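Long-range contacts in T cell receptor gamma chain (Monodelphis domestica, PDB 7L15), which pairs with a T cell receptor mu chain to form the marsupial gamma mu T cell receptor, and so probably takes part in antigen recognition: residues I13-K18 against S85-S90; V31-H36 against S53-E58; G110-V115 against P154-T159; K158-E163 against F204-D209. All blocks are in the same frame, centred on the assembly; numbering follows the deposited sequence.

Contact 1: residues I13-K18 against S85-S90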
loop_
_atom_site.group_PDB
_atom_site.type_symbol
_atom_site.label_atom_id
_atom_site.label_comp_id
_atom_site.label_asym_id
_atom_site.label_seq_id
_atom_site.Cartn_x
_atom_site.Cartn_y
_atom_site.Cartn_z
ATOM N N ILE B 13 -9.437 10.512 -6.143
ATOM C CA ILE B 13 -10.241 11.552 -6.775
ATOM C C ILE B 13 -9.545 11.919 -8.081
ATOM O O ILE B 13 -8.370 12.312 -8.070
ATOM C CB ILE B 13 -10.389 12.793 -5.869
ATOM C CG1 ILE B 13 -10.964 12.404 -4.508
ATOM C CG2 ILE B 13 -11.270 13.857 -6.523
ATOM C CD1 ILE B 13 -11.147 13.575 -3.556
ATOM N N THR B 14 -10.248 11.771 -9.201
ATOM C CA THR B 14 -9.706 12.089 -10.513
ATOM C C THR B 14 -10.359 13.358 -11.035
ATOM O O THR B 14 -11.577 13.532 -10.933
ATOM C CB THR B 14 -9.924 10.944 -11.515
ATOM O OG1 THR B 14 -9.373 9.738 -10.990
ATOM C CG2 THR B 14 -9.222 11.246 -12.831
ATOM N N ARG B 15 -9.543 14.253 -11.583
ATOM C CA ARG B 15 -10.050 15.540 -12.031
ATOM C C ARG B 15 -9.294 15.968 -13.273
ATOM O O ARG B 15 -8.186 15.494 -13.541
ATOM C CB ARG B 15 -9.897 16.612 -10.942
ATOM C CG ARG B 15 -10.731 16.370 -9.698
ATOM C CD ARG B 15 -12.211 16.697 -9.955
ATOM N NE ARG B 15 -13.011 16.508 -8.749
ATOM C CZ ARG B 15 -13.733 15.424 -8.497
ATOM N NH1 ARG B 15 -13.767 14.433 -9.379
ATOM N NH2 ARG B 15 -14.426 15.335 -7.368
ATOM N N ASN B 16 -9.898 16.892 -14.013
ATOM C CA ASN B 16 -9.196 17.659 -15.030
ATOM C C ASN B 16 -8.728 18.977 -14.429
ATOM O O ASN B 16 -9.113 19.345 -13.317
ATOM C CB ASN B 16 -10.093 17.895 -16.253
ATOM C CG ASN B 16 -10.382 16.611 -17.016
ATOM O OD1 ASN B 16 -11.535 16.177 -17.122
ATOM N ND2 ASN B 16 -9.328 15.995 -17.554
ATOM N N ALA B 17 -7.877 19.685 -15.173
ATOM C CA ALA B 17 -7.324 20.939 -14.672
ATOM C C ALA B 17 -8.434 21.955 -14.423
ATOM O O ALA B 17 -9.514 21.894 -15.010
ATOM C CB ALA B 17 -6.311 21.519 -15.653
ATOM N N LYS B 18 -8.156 22.892 -13.519
ATOM C CA LYS B 18 -9.020 24.012 -13.161
ATOM C C LYS B 18 -10.229 23.578 -12.332
ATOM O O LYS B 18 -10.999 24.441 -11.888
ATOM C CB LYS B 18 -9.492 24.810 -14.391
ATOM C CG LYS B 18 -8.370 25.087 -15.405
ATOM C CD LYS B 18 -8.734 26.164 -16.437
ATOM C CE LYS B 18 -7.677 26.250 -17.542
ATOM N NZ LYS B 18 -7.055 27.604 -17.676
ATOM N N SER B 85 -8.273 23.766 -4.650
ATOM C CA SER B 85 -8.910 24.495 -5.737
ATOM C C SER B 85 -7.998 24.556 -6.957
ATOM O O SER B 85 -6.790 24.302 -6.877
ATOM C CB SER B 85 -9.276 25.920 -5.304
ATOM O OG SER B 85 -9.974 25.919 -4.074
ATOM N N ASP B 86 -8.607 24.907 -8.090
ATOM C CA ASP B 86 -7.918 25.233 -9.338
ATOM C C ASP B 86 -6.825 24.210 -9.631
ATOM O O ASP B 86 -5.649 24.530 -9.795
ATOM C CB ASP B 86 -7.352 26.658 -9.301
ATOM C CG ASP B 86 -6.733 27.081 -10.634
ATOM O OD1 ASP B 86 -7.431 27.007 -11.670
ATOM O OD2 ASP B 86 -5.547 27.482 -10.654
ATOM N N LEU B 87 -7.255 22.954 -9.673
ATOM C CA LEU B 87 -6.338 21.834 -9.799
ATOM C C LEU B 87 -5.449 21.978 -11.025
ATOM O O LEU B 87 -5.897 22.401 -12.095
ATOM C CB LEU B 87 -7.140 20.537 -9.865
ATOM C CG LEU B 87 -7.781 20.259 -8.503
ATOM C CD1 LEU B 87 -8.757 19.100 -8.579
ATOM C CD2 LEU B 87 -6.693 19.985 -7.455
ATOM N N GLN B 88 -4.171 21.646 -10.844
ATOM C CA GLN B 88 -3.191 21.511 -11.912
ATOM C C GLN B 88 -2.566 20.127 -11.816
ATOM O O GLN B 88 -2.620 19.481 -10.766
ATOM C CB GLN B 88 -2.102 22.582 -11.817
ATOM C CG GLN B 88 -2.645 24.016 -11.688
ATOM C CD GLN B 88 -3.437 24.455 -12.904
ATOM O OE1 GLN B 88 -3.126 24.079 -14.038
ATOM N NE2 GLN B 88 -4.485 25.243 -12.672
ATOM N N VAL B 89 -1.967 19.671 -12.922
ATOM C CA VAL B 89 -1.358 18.343 -12.918
ATOM C C VAL B 89 -0.344 18.241 -11.791
ATOM O O VAL B 89 -0.245 17.209 -11.121
ATOM C CB VAL B 89 -0.730 18.019 -14.288
ATOM C CG1 VAL B 89 -1.806 17.942 -15.358
ATOM C CG2 VAL B 89 0.314 19.087 -14.663
ATOM N N SER B 90 0.352 19.337 -11.503
ATOM C CA SER B 90 1.368 19.346 -10.466
ATOM C C SER B 90 0.797 19.136 -9.067
ATOM O O SER B 90 1.577 19.017 -8.114
ATOM C CB SER B 90 2.131 20.664 -10.530
ATOM O OG SER B 90 1.249 21.750 -10.278
#

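Contact 2: residues V31-H36 against S53-E58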
loop_
_atom_site.group_PDB
_atom_site.type_symbol
_atom_site.label_atom_id
_atom_site.label_comp_id
_atom_site.label_asym_id
_atom_site.label_seq_id
_atom_site.Cartn_x
_atom_site.Cartn_y
_atom_site.Cartn_z
ATOM N N VAL B 31 -7.863 12.550 19.993
ATOM C CA VAL B 31 -7.062 12.921 21.149
ATOM C C VAL B 31 -6.475 14.317 21.016
ATOM O O VAL B 31 -5.685 14.728 21.872
ATOM C CB VAL B 31 -5.942 11.886 21.391
ATOM C CG1 VAL B 31 -5.458 11.909 22.840
ATOM C CG2 VAL B 31 -6.416 10.495 21.013
ATOM N N SER B 32 -6.824 15.054 19.962
ATOM C CA SER B 32 -6.196 16.336 19.690
ATOM C C SER B 32 -7.193 17.254 19.006
ATOM O O SER B 32 -8.155 16.807 18.375
ATOM C CB SER B 32 -4.939 16.180 18.814
ATOM O OG SER B 32 -4.266 17.422 18.673
ATOM N N ASP B 33 -6.932 18.552 19.110
ATOM C CA ASP B 33 -7.782 19.546 18.475
ATOM C C ASP B 33 -7.376 19.856 17.036
ATOM O O ASP B 33 -8.155 20.484 16.304
ATOM C CB ASP B 33 -7.778 20.832 19.299
ATOM C CG ASP B 33 -8.840 21.805 18.853
ATOM O OD1 ASP B 33 -9.986 21.365 18.629
ATOM O OD2 ASP B 33 -8.533 23.004 18.735
ATOM N N TYR B 34 -6.191 19.437 16.604
ATOM C CA TYR B 34 -5.665 19.819 15.300
ATOM C C TYR B 34 -5.668 18.631 14.348
ATOM O O TYR B 34 -5.278 17.516 14.721
ATOM C CB TYR B 34 -4.262 20.417 15.442
ATOM C CG TYR B 34 -4.303 21.655 16.293
ATOM C CD1 TYR B 34 -4.561 22.896 15.731
ATOM C CD2 TYR B 34 -4.167 21.573 17.670
ATOM C CE1 TYR B 34 -4.639 24.036 16.518
ATOM C CE2 TYR B 34 -4.247 22.706 18.470
ATOM C CZ TYR B 34 -4.478 23.932 17.888
ATOM O OH TYR B 34 -4.551 25.055 18.673
ATOM N N VAL B 35 -6.150 18.875 13.133
ATOM C CA VAL B 35 -6.097 17.921 12.037
ATOM C C VAL B 35 -5.092 18.454 11.029
ATOM O O VAL B 35 -5.213 19.602 10.578
ATOM C CB VAL B 35 -7.480 17.728 11.399
ATOM C CG1 VAL B 35 -7.400 16.735 10.251
ATOM C CG2 VAL B 35 -8.476 17.254 12.453
ATOM N N HIS B 36 -4.095 17.633 10.691
ATOM C CA HIS B 36 -2.996 18.021 9.813
ATOM C C HIS B 36 -3.154 17.349 8.458
ATOM O O HIS B 36 -3.587 16.202 8.383
ATOM C CB HIS B 36 -1.645 17.632 10.419
ATOM C CG HIS B 36 -1.451 18.111 11.823
ATOM N ND1 HIS B 36 -0.614 19.162 12.139
ATOM C CD2 HIS B 36 -1.980 17.683 12.995
ATOM C CE1 HIS B 36 -0.635 19.360 13.446
ATOM N NE2 HIS B 36 -1.456 18.475 13.989
ATOM N N SER B 53 -7.658 23.658 13.144
ATOM C CA SER B 53 -8.139 23.548 14.517
ATOM C C SER B 53 -9.637 23.267 14.476
ATOM O O SER B 53 -10.421 24.117 14.036
ATOM C CB SER B 53 -7.840 24.829 15.292
ATOM O OG SER B 53 -8.356 24.763 16.611
ATOM N N ARG B 54 -10.044 22.081 14.934
ATOM C CA ARG B 54 -11.459 21.737 14.880
ATOM C C ARG B 54 -12.291 22.683 15.745
ATOM O O ARG B 54 -13.335 23.184 15.307
ATOM C CB ARG B 54 -11.660 20.284 15.309
ATOM C CG ARG B 54 -11.322 19.257 14.227
ATOM C CD ARG B 54 -11.828 17.898 14.639
ATOM N NE ARG B 54 -11.539 17.677 16.048
ATOM C CZ ARG B 54 -12.091 16.721 16.781
ATOM N NH1 ARG B 54 -12.970 15.891 16.235
ATOM N NH2 ARG B 54 -11.766 16.605 18.061
ATOM N N SER B 55 -11.832 22.956 16.970
ATOM C CA SER B 55 -12.576 23.828 17.872
ATOM C C SER B 55 -12.724 25.221 17.281
ATOM O O SER B 55 -13.836 25.660 16.963
ATOM C CB SER B 55 -11.881 23.896 19.233
ATOM O OG SER B 55 -10.844 24.861 19.195
ATOM N N LYS B 56 -11.602 25.929 17.099
ATOM C CA LYS B 56 -11.642 27.262 16.505
ATOM C C LYS B 56 -12.091 27.246 15.040
ATOM O O LYS B 56 -12.249 28.324 14.456
ATOM C CB LYS B 56 -10.270 27.954 16.623
ATOM C CG LYS B 56 -9.566 27.713 17.966
ATOM C CD LYS B 56 -8.502 28.760 18.296
ATOM C CE LYS B 56 -7.386 28.845 17.263
ATOM N NZ LYS B 56 -6.496 27.640 17.232
ATOM N N SER B 57 -12.331 26.072 14.448
ATOM C CA SER B 57 -12.762 25.942 13.048
ATOM C C SER B 57 -11.918 26.819 12.126
ATOM O O SER B 57 -12.432 27.580 11.305
ATOM C CB SER B 57 -14.248 26.263 12.906
ATOM O OG SER B 57 -14.728 25.819 11.644
ATOM N N GLU B 58 -10.599 26.681 12.253
ATOM C CA GLU B 58 -9.647 27.588 11.629
ATOM C C GLU B 58 -8.621 26.792 10.828
ATOM O O GLU B 58 -8.018 25.850 11.353
ATOM C CB GLU B 58 -8.964 28.428 12.704
ATOM C CG GLU B 58 -8.093 29.525 12.175
ATOM C CD GLU B 58 -7.400 30.257 13.289
ATOM O OE1 GLU B 58 -6.313 30.816 13.040
ATOM O OE2 GLU B 58 -7.940 30.261 14.420
#

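Contact 3: residues G110-V115 against P154-T159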
loop_
_atom_site.group_PDB
_atom_site.type_symbol
_atom_site.label_atom_id
_atom_site.label_comp_id
_atom_site.label_asym_id
_atom_site.label_seq_id
_atom_site.Cartn_x
_atom_site.Cartn_y
_atom_site.Cartn_z
ATOM N N GLY B 110 -4.617 7.868 3.385
ATOM C CA GLY B 110 -4.388 8.702 2.226
ATOM C C GLY B 110 -5.392 8.543 1.102
ATOM O O GLY B 110 -5.870 7.437 0.841
ATOM N N THR B 111 -5.729 9.646 0.439
ATOM C CA THR B 111 -6.494 9.615 -0.793
ATOM C C THR B 111 -5.614 10.116 -1.930
ATOM O O THR B 111 -4.893 11.109 -1.777
ATOM C CB THR B 111 -7.757 10.470 -0.679
ATOM O OG1 THR B 111 -8.630 9.909 0.309
ATOM C CG2 THR B 111 -8.504 10.488 -1.989
ATOM N N ARG B 112 -5.652 9.434 -3.068
ATOM C CA ARG B 112 -4.817 9.838 -4.190
ATOM C C ARG B 112 -5.582 10.811 -5.081
ATOM O O ARG B 112 -6.628 10.473 -5.647
ATOM C CB ARG B 112 -4.324 8.644 -5.004
ATOM C CG ARG B 112 -3.456 9.081 -6.204
ATOM C CD ARG B 112 -2.859 7.903 -6.988
ATOM N NE ARG B 112 -1.702 7.326 -6.314
ATOM C CZ ARG B 112 -0.473 7.840 -6.362
ATOM N NH1 ARG B 112 -0.244 8.957 -7.050
ATOM N NH2 ARG B 112 0.526 7.243 -5.716
ATOM N N LEU B 113 -5.048 12.018 -5.203
ATOM C CA LEU B 113 -5.571 13.018 -6.113
ATOM C C LEU B 113 -4.878 12.844 -7.460
ATOM O O LEU B 113 -3.646 12.861 -7.540
ATOM C CB LEU B 113 -5.340 14.415 -5.539
ATOM C CG LEU B 113 -5.830 15.578 -6.372
ATOM C CD1 LEU B 113 -7.340 15.460 -6.542
ATOM C CD2 LEU B 113 -5.443 16.905 -5.705
ATOM N N ILE B 114 -5.659 12.659 -8.511
ATOM C CA ILE B 114 -5.122 12.501 -9.852
ATOM C C ILE B 114 -5.672 13.628 -10.701
ATOM O O ILE B 114 -6.887 13.713 -10.912
ATOM C CB ILE B 114 -5.483 11.139 -10.458
ATOM C CG1 ILE B 114 -5.004 10.012 -9.547
ATOM C CG2 ILE B 114 -4.920 11.030 -11.884
ATOM C CD1 ILE B 114 -5.565 8.657 -9.919
ATOM N N VAL B 115 -4.791 14.497 -11.176
ATOM C CA VAL B 115 -5.175 15.578 -12.065
ATOM C C VAL B 115 -4.556 15.282 -13.417
ATOM O O VAL B 115 -3.341 15.080 -13.523
ATOM C CB VAL B 115 -4.731 16.947 -11.528
ATOM C CG1 VAL B 115 -5.413 18.084 -12.320
ATOM C CG2 VAL B 115 -5.069 17.037 -10.049
ATOM N N PRO B 154 -9.801 4.999 -12.343
ATOM C CA PRO B 154 -8.332 5.037 -12.437
ATOM C C PRO B 154 -7.629 3.774 -11.916
ATOM O O PRO B 154 -8.309 2.856 -11.462
ATOM C CB PRO B 154 -7.973 6.244 -11.567
ATOM C CG PRO B 154 -9.012 6.206 -10.486
ATOM C CD PRO B 154 -10.291 5.722 -11.150
ATOM N N ASN B 155 -6.290 3.749 -11.988
ATOM C CA ASN B 155 -5.466 2.613 -11.561
ATOM C C ASN B 155 -5.251 2.555 -10.049
ATOM O O ASN B 155 -4.133 2.324 -9.590
ATOM C CB ASN B 155 -4.125 2.659 -12.293
ATOM C CG ASN B 155 -3.319 3.916 -11.976
ATOM O OD1 ASN B 155 -3.866 4.938 -11.580
ATOM N ND2 ASN B 155 -1.995 3.839 -12.162
ATOM N N VAL B 156 -6.297 2.782 -9.264
ATOM C CA VAL B 156 -6.226 2.755 -7.811
ATOM C C VAL B 156 -7.362 1.869 -7.325
ATOM O O VAL B 156 -8.514 2.057 -7.728
ATOM C CB VAL B 156 -6.342 4.170 -7.201
ATOM C CG1 VAL B 156 -6.240 4.102 -5.697
ATOM C CG2 VAL B 156 -5.282 5.104 -7.756
ATOM N N VAL B 157 -7.047 0.914 -6.453
ATOM C CA VAL B 157 -8.055 -0.009 -5.955
ATOM C C VAL B 157 -7.525 -0.614 -4.667
ATOM O O VAL B 157 -6.312 -0.700 -4.457
ATOM C CB VAL B 157 -8.397 -1.087 -7.018
ATOM C CG1 VAL B 157 -7.233 -2.061 -7.174
ATOM C CG2 VAL B 157 -9.706 -1.830 -6.680
ATOM N N LYS B 158 -8.442 -1.004 -3.790
ATOM C CA LYS B 158 -8.126 -1.594 -2.498
ATOM C C LYS B 158 -8.999 -2.830 -2.333
ATOM O O LYS B 158 -10.213 -2.761 -2.547
ATOM C CB LYS B 158 -8.375 -0.582 -1.374
ATOM C CG LYS B 158 -8.191 -1.112 0.041
ATOM C CD LYS B 158 -8.345 0.010 1.079
ATOM C CE LYS B 158 -8.139 -0.484 2.517
ATOM N NZ LYS B 158 -8.482 0.580 3.514
ATOM N N THR B 159 -8.380 -3.963 -2.009
ATOM C CA THR B 159 -9.081 -5.234 -1.896
ATOM C C THR B 159 -8.616 -5.939 -0.631
ATOM O O THR B 159 -7.462 -5.796 -0.221
ATOM C CB THR B 159 -8.834 -6.153 -3.104
ATOM O OG1 THR B 159 -7.471 -6.584 -3.103
ATOM C CG2 THR B 159 -9.115 -5.440 -4.409
#

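Contact 4: residues K158-E163 against F204-D209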
loop_
_atom_site.group_PDB
_atom_site.type_symbol
_atom_site.label_atom_id
_atom_site.label_comp_id
_atom_site.label_asym_id
_atom_site.label_seq_id
_atom_site.Cartn_x
_atom_site.Cartn_y
_atom_site.Cartn_z
ATOM N N LYS B 158 -8.442 -1.004 -3.790
ATOM C CA LYS B 158 -8.126 -1.594 -2.498
ATOM C C LYS B 158 -8.999 -2.830 -2.333
ATOM O O LYS B 158 -10.213 -2.761 -2.547
ATOM C CB LYS B 158 -8.375 -0.582 -1.374
ATOM C CG LYS B 158 -8.191 -1.112 0.041
ATOM C CD LYS B 158 -8.345 0.010 1.079
ATOM C CE LYS B 158 -8.139 -0.484 2.517
ATOM N NZ LYS B 158 -8.482 0.580 3.514
ATOM N N THR B 159 -8.380 -3.963 -2.009
ATOM C CA THR B 159 -9.081 -5.234 -1.896
ATOM C C THR B 159 -8.616 -5.939 -0.631
ATOM O O THR B 159 -7.462 -5.796 -0.221
ATOM C CB THR B 159 -8.834 -6.153 -3.104
ATOM O OG1 THR B 159 -7.471 -6.584 -3.103
ATOM C CG2 THR B 159 -9.115 -5.440 -4.409
ATOM N N TYR B 160 -9.521 -6.696 -0.008
ATOM C CA TYR B 160 -9.165 -7.436 1.193
ATOM C C TYR B 160 -10.131 -8.606 1.380
ATOM O O TYR B 160 -11.275 -8.582 0.920
ATOM C CB TYR B 160 -9.115 -6.530 2.443
ATOM C CG TYR B 160 -10.196 -5.445 2.557
ATOM C CD1 TYR B 160 -10.166 -4.325 1.740
ATOM C CD2 TYR B 160 -11.212 -5.530 3.506
ATOM C CE1 TYR B 160 -11.132 -3.330 1.827
ATOM C CE2 TYR B 160 -12.193 -4.519 3.618
ATOM C CZ TYR B 160 -12.139 -3.421 2.768
ATOM O OH TYR B 160 -13.074 -2.404 2.817
ATOM N N TRP B 161 -9.631 -9.637 2.049
ATOM C CA TRP B 161 -10.375 -10.843 2.365
ATOM C C TRP B 161 -10.542 -10.934 3.873
ATOM O O TRP B 161 -9.583 -10.723 4.616
ATOM C CB TRP B 161 -9.645 -12.086 1.857
ATOM C CG TRP B 161 -9.276 -12.033 0.402
ATOM C CD1 TRP B 161 -8.344 -11.217 -0.185
ATOM C CD2 TRP B 161 -9.821 -12.840 -0.646
ATOM N NE1 TRP B 161 -8.287 -11.462 -1.540
ATOM C CE2 TRP B 161 -9.180 -12.455 -1.847
ATOM C CE3 TRP B 161 -10.792 -13.851 -0.690
ATOM C CZ2 TRP B 161 -9.476 -13.044 -3.077
ATOM C CZ3 TRP B 161 -11.093 -14.440 -1.928
ATOM C CH2 TRP B 161 -10.437 -14.027 -3.102
ATOM N N LYS B 162 -11.754 -11.247 4.324
ATOM C CA LYS B 162 -12.018 -11.506 5.730
ATOM C C LYS B 162 -12.730 -12.844 5.876
ATOM O O LYS B 162 -13.432 -13.295 4.967
ATOM C CB LYS B 162 -12.874 -10.417 6.359
ATOM C CG LYS B 162 -12.267 -9.032 6.358
ATOM C CD LYS B 162 -13.102 -8.102 7.235
ATOM C CE LYS B 162 -12.512 -6.707 7.245
ATOM N NZ LYS B 162 -11.037 -6.798 7.347
ATOM N N GLU B 163 -12.550 -13.481 7.025
ATOM C CA GLU B 163 -13.375 -14.632 7.358
ATOM C C GLU B 163 -14.380 -14.230 8.425
ATOM O O GLU B 163 -14.103 -13.361 9.257
ATOM C CB GLU B 163 -12.537 -15.818 7.838
ATOM C CG GLU B 163 -11.753 -15.582 9.101
ATOM C CD GLU B 163 -10.878 -16.767 9.433
ATOM O OE1 GLU B 163 -9.714 -16.561 9.851
ATOM O OE2 GLU B 163 -11.354 -17.910 9.249
ATOM N N PHE B 204 -13.840 -7.986 -0.248
ATOM C CA PHE B 204 -14.197 -6.574 -0.361
ATOM C C PHE B 204 -13.316 -5.862 -1.377
ATOM O O PHE B 204 -12.120 -6.142 -1.476
ATOM C CB PHE B 204 -14.006 -5.829 0.951
ATOM C CG PHE B 204 -14.773 -6.382 2.091
ATOM C CD1 PHE B 204 -14.201 -7.303 2.940
ATOM C CD2 PHE B 204 -16.059 -5.941 2.349
ATOM C CE1 PHE B 204 -14.914 -7.796 4.025
ATOM C CE2 PHE B 204 -16.771 -6.430 3.433
ATOM C CZ PHE B 204 -16.197 -7.356 4.267
ATOM N N TYR B 205 -13.882 -4.870 -2.066
ATOM C CA TYR B 205 -13.037 -3.932 -2.791
ATOM C C TYR B 205 -13.637 -2.530 -2.773
ATOM O O TYR B 205 -14.852 -2.351 -2.676
ATOM C CB TYR B 205 -12.760 -4.392 -4.244
ATOM C CG TYR B 205 -13.959 -4.496 -5.158
ATOM C CD1 TYR B 205 -14.723 -5.653 -5.205
ATOM C CD2 TYR B 205 -14.307 -3.440 -6.003
ATOM C CE1 TYR B 205 -15.814 -5.749 -6.065
ATOM C CE2 TYR B 205 -15.375 -3.527 -6.858
ATOM C CZ TYR B 205 -16.135 -4.672 -6.884
ATOM O OH TYR B 205 -17.206 -4.720 -7.747
ATOM N N GLN B 206 -12.755 -1.537 -2.855
ATOM C CA GLN B 206 -13.119 -0.133 -2.953
ATOM C C GLN B 206 -12.516 0.460 -4.219
ATOM O O GLN B 206 -11.415 0.088 -4.644
ATOM C CB GLN B 206 -12.630 0.685 -1.743
ATOM C CG GLN B 206 -13.279 0.316 -0.427
ATOM C CD GLN B 206 -12.537 0.914 0.752
ATOM O OE1 GLN B 206 -12.165 2.079 0.726
ATOM N NE2 GLN B 206 -12.297 0.109 1.779
ATOM N N HIS B 207 -13.239 1.407 -4.802
ATOM C CA HIS B 207 -12.797 2.040 -6.029
ATOM C C HIS B 207 -13.546 3.346 -6.175
ATOM O O HIS B 207 -14.683 3.476 -5.704
ATOM C CB HIS B 207 -13.039 1.153 -7.247
ATOM C CG HIS B 207 -12.388 1.673 -8.481
ATOM N ND1 HIS B 207 -13.007 2.566 -9.326
ATOM C CD2 HIS B 207 -11.145 1.479 -8.978
ATOM C CE1 HIS B 207 -12.188 2.870 -10.317
ATOM N NE2 HIS B 207 -11.051 2.219 -10.131
ATOM N N GLU B 208 -12.902 4.310 -6.845
ATOM C CA GLU B 208 -13.479 5.646 -6.929
ATOM C C GLU B 208 -14.816 5.632 -7.669
ATOM O O GLU B 208 -15.699 6.441 -7.368
ATOM C CB GLU B 208 -12.488 6.611 -7.593
ATOM C CG GLU B 208 -12.981 8.053 -7.683
ATOM C CD GLU B 208 -12.075 8.959 -8.529
ATOM O OE1 GLU B 208 -10.897 8.603 -8.765
ATOM O OE2 GLU B 208 -12.543 10.038 -8.959
ATOM N N ASP B 209 -15.004 4.709 -8.611
ATOM C CA ASP B 209 -16.273 4.693 -9.323
ATOM C C ASP B 209 -17.402 4.109 -8.487
ATOM O O ASP B 209 -18.558 4.208 -8.892
ATOM C CB ASP B 209 -16.151 3.931 -10.641
ATOM C CG ASP B 209 -17.226 4.336 -11.639
ATOM O OD1 ASP B 209 -17.397 5.551 -11.859
ATOM O OD2 ASP B 209 -17.900 3.445 -12.194
#

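Contact 1: residues I13-K18 against S85-S90
Lys18 N donates to Leu87 O across the gap at 2.7 Å, and the N-H...O angle of 168° together with a donor lying in the carbonyl plane, on a lone pair, marks a well-formed bond. The same oxygen is approached by Ala17 CA at 3.3 Å, a CA-H...O contact, so two successive residues of 13-18 close on one acceptor. Beside this polar point, Leu87 CD1 lies 3.5 Å from Arg15 CG and also touches Arg15 CB; only the aliphatic root of the arginine is used. The arginine side chain bends at chi2 (-75°), which carries the guanidinium off from Leu87 and sets one of its faces over Ile13 CG2. In the Ig V-set domain this joins the end of strand 12-16 to the turn that follows strand 79-84, at the pole of the sandwich, and Leu87 reaches inward to Leu113, Val115 and Ala21. At the outer side Asp86 OD1 comes to 3.7 Å from Lys18 CA, while the lysine ammonium stays at a distance from the carboxylate. Second-shell bonds hold the groups in place. Gln88 NE2 donates to both Asp86 O and Asp86 OD2, each at 3.2 Å and each met from above its plane, which ties the turn together. Arg15 NH1 bonds to Thr14 O at 2.8 Å with the donor tilted from the carbonyl plane, and Arg15 NE reaches Ser20 O.

Contact 2: residues V31-H36 against S53-E58
Asp33 is the hub of acceptors here, meeting Ser53, Arg54 and Ser55 where strand 34-40 of the Ig V-set domain begins and strand 47-53 ends; by position in the V fold the adjoining loops are probably CDR1 and CDR2. Tyr34 and Ser53 form an antiparallel non-hydrogen-bonded pair, and Ser57 and Glu58 both face Ser53 in a G1 beta bulge. Asp33 O accepts from Arg54 N at 2.8 Å, with an N-H...O angle of 168°. Its carboxylate, swung opposite the backbone N (chi1 -169°), takes three more donors. Ser55 N meets OD1 on the syn side at 2.9 Å. OD2 of Asp33 is shared by Ser53 OG at 2.8 Å and Ser55 OG at 3.0 Å, which arrive from opposite faces of the carboxylate plane and thereby restrain its rotation. Arg54 NE is buried here without a partner in the model; the arginine's CG instead packs on Val35 CG2 at 3.9 Å. At the subunit interface, Tyr34 packs on Thr115 of the T cell receptor mu chain. Across the contact, Tyr34 CE1 touches Ser53 CB at 3.5 Å, and Lys56 NZ sits at the ring edge, 3.5 Å from Tyr34 OH.

Contact 3: residues G110-V115 against P154-T159
Ile114 and Arg112, alternate residues of strand 104-116, both direct their side chains at the loop that leads into strand 158-163. Ile114 makes its contacts through the terminal CD1: with CG1 beside the backbone N (chi1 -56°) and chi2 extended, this methyl reaches Pro154 CB at 3.8 Å, the two side chains meeting at a slant. It comes within 4.2 Å of Val156 CG2 as well, isoleucine and valine sliding past one another. Val156 CG2 also meets Arg112 CD at 3.8 Å; its two partners diverge by only about 60°, so it faces the strand rather than sitting between them. Arg112 leaves the strand extended and then bends at chi3 (-78°), so a methylene does the touching and the guanidinium stands oblique to the valine methyl. With CA atoms no nearer than 8.1 Å, at Arg112 and Val156, the join rests on side chains alone. Pro154, preceded by a cis peptide bond, also touches Ser12 and Thr14. Farther along, Lys158 NZ forms a salt bridge with Glu109. These small apolar contacts and the charged pair span the interface between the V-set and C1-set immunoglobulin domains of the one chain, the elbow region of an antigen-receptor chain.

Contact 4: residues K158-E163 against F204-D209
Backbone hydrogen bonds between Lys158 and Gln206 and between Tyr160 and Phe204 pair the two strands antiparallel, their axes 4.7 Å apart and their directions 167° from each other. Each pair is bonded in both directions; Gln206 N to Lys158 O is the shortest at 2.8 Å and Lys158 N to Gln206 O the longest at 3.3 Å. Between them Thr159 and Tyr205 form a non-hydrogen-bonded pair. These are neighbouring strands of the three-stranded sheet in the C1-set domain, an immunoglobulin sandwich; Thr159 and Tyr205 face inward onto Leu149, while Lys158, Tyr160, Phe204 and Gln206 occupy the other face. Aromatic contacts dominate that second face. Tyr160 CG lies between the backbone N and the carbonyl carbon (chi1 39°), which lays the ring across under Phe204 CB, 3.6 Å from the ring centroid in a CH-pi contact. The two rings are near parallel (20°) but slid so far that they barely overlap. Lys162 crosses Phe204 at about a right angle, its CD methylene 3.7 Å from CE1, and its ammonium goes on to Ser167 O. The side-chain hydrogen bond runs from Gln206 NE2 to Tyr160 OH at 2.8 Å, with the hydroxyl oxygen in the amide plane.

Contacts 1, 3 and 4 form a continuous path across the domain junction, while contact 2 stands apart at the far end of the V-set domain, its centre 27 Å from that of contact 1. Strands 12-16 and 104-116, used by contacts 1 and 3, are parallel neighbours, and backbone hydrogen bonds join them, Ile114 N to Ile13 O and Arg15 N to Ile114 O, both 2.8 Å. Contact 3 shares Lys158 and Thr159 with contact 4, and His207 NE2 lies 3.1 Å from Pro154 O. Contact 4 also returns to contact 1, where Glu208 OE2 is 2.9 Å from Thr14 N. Of the four, contact 2 alone touches the mu chain.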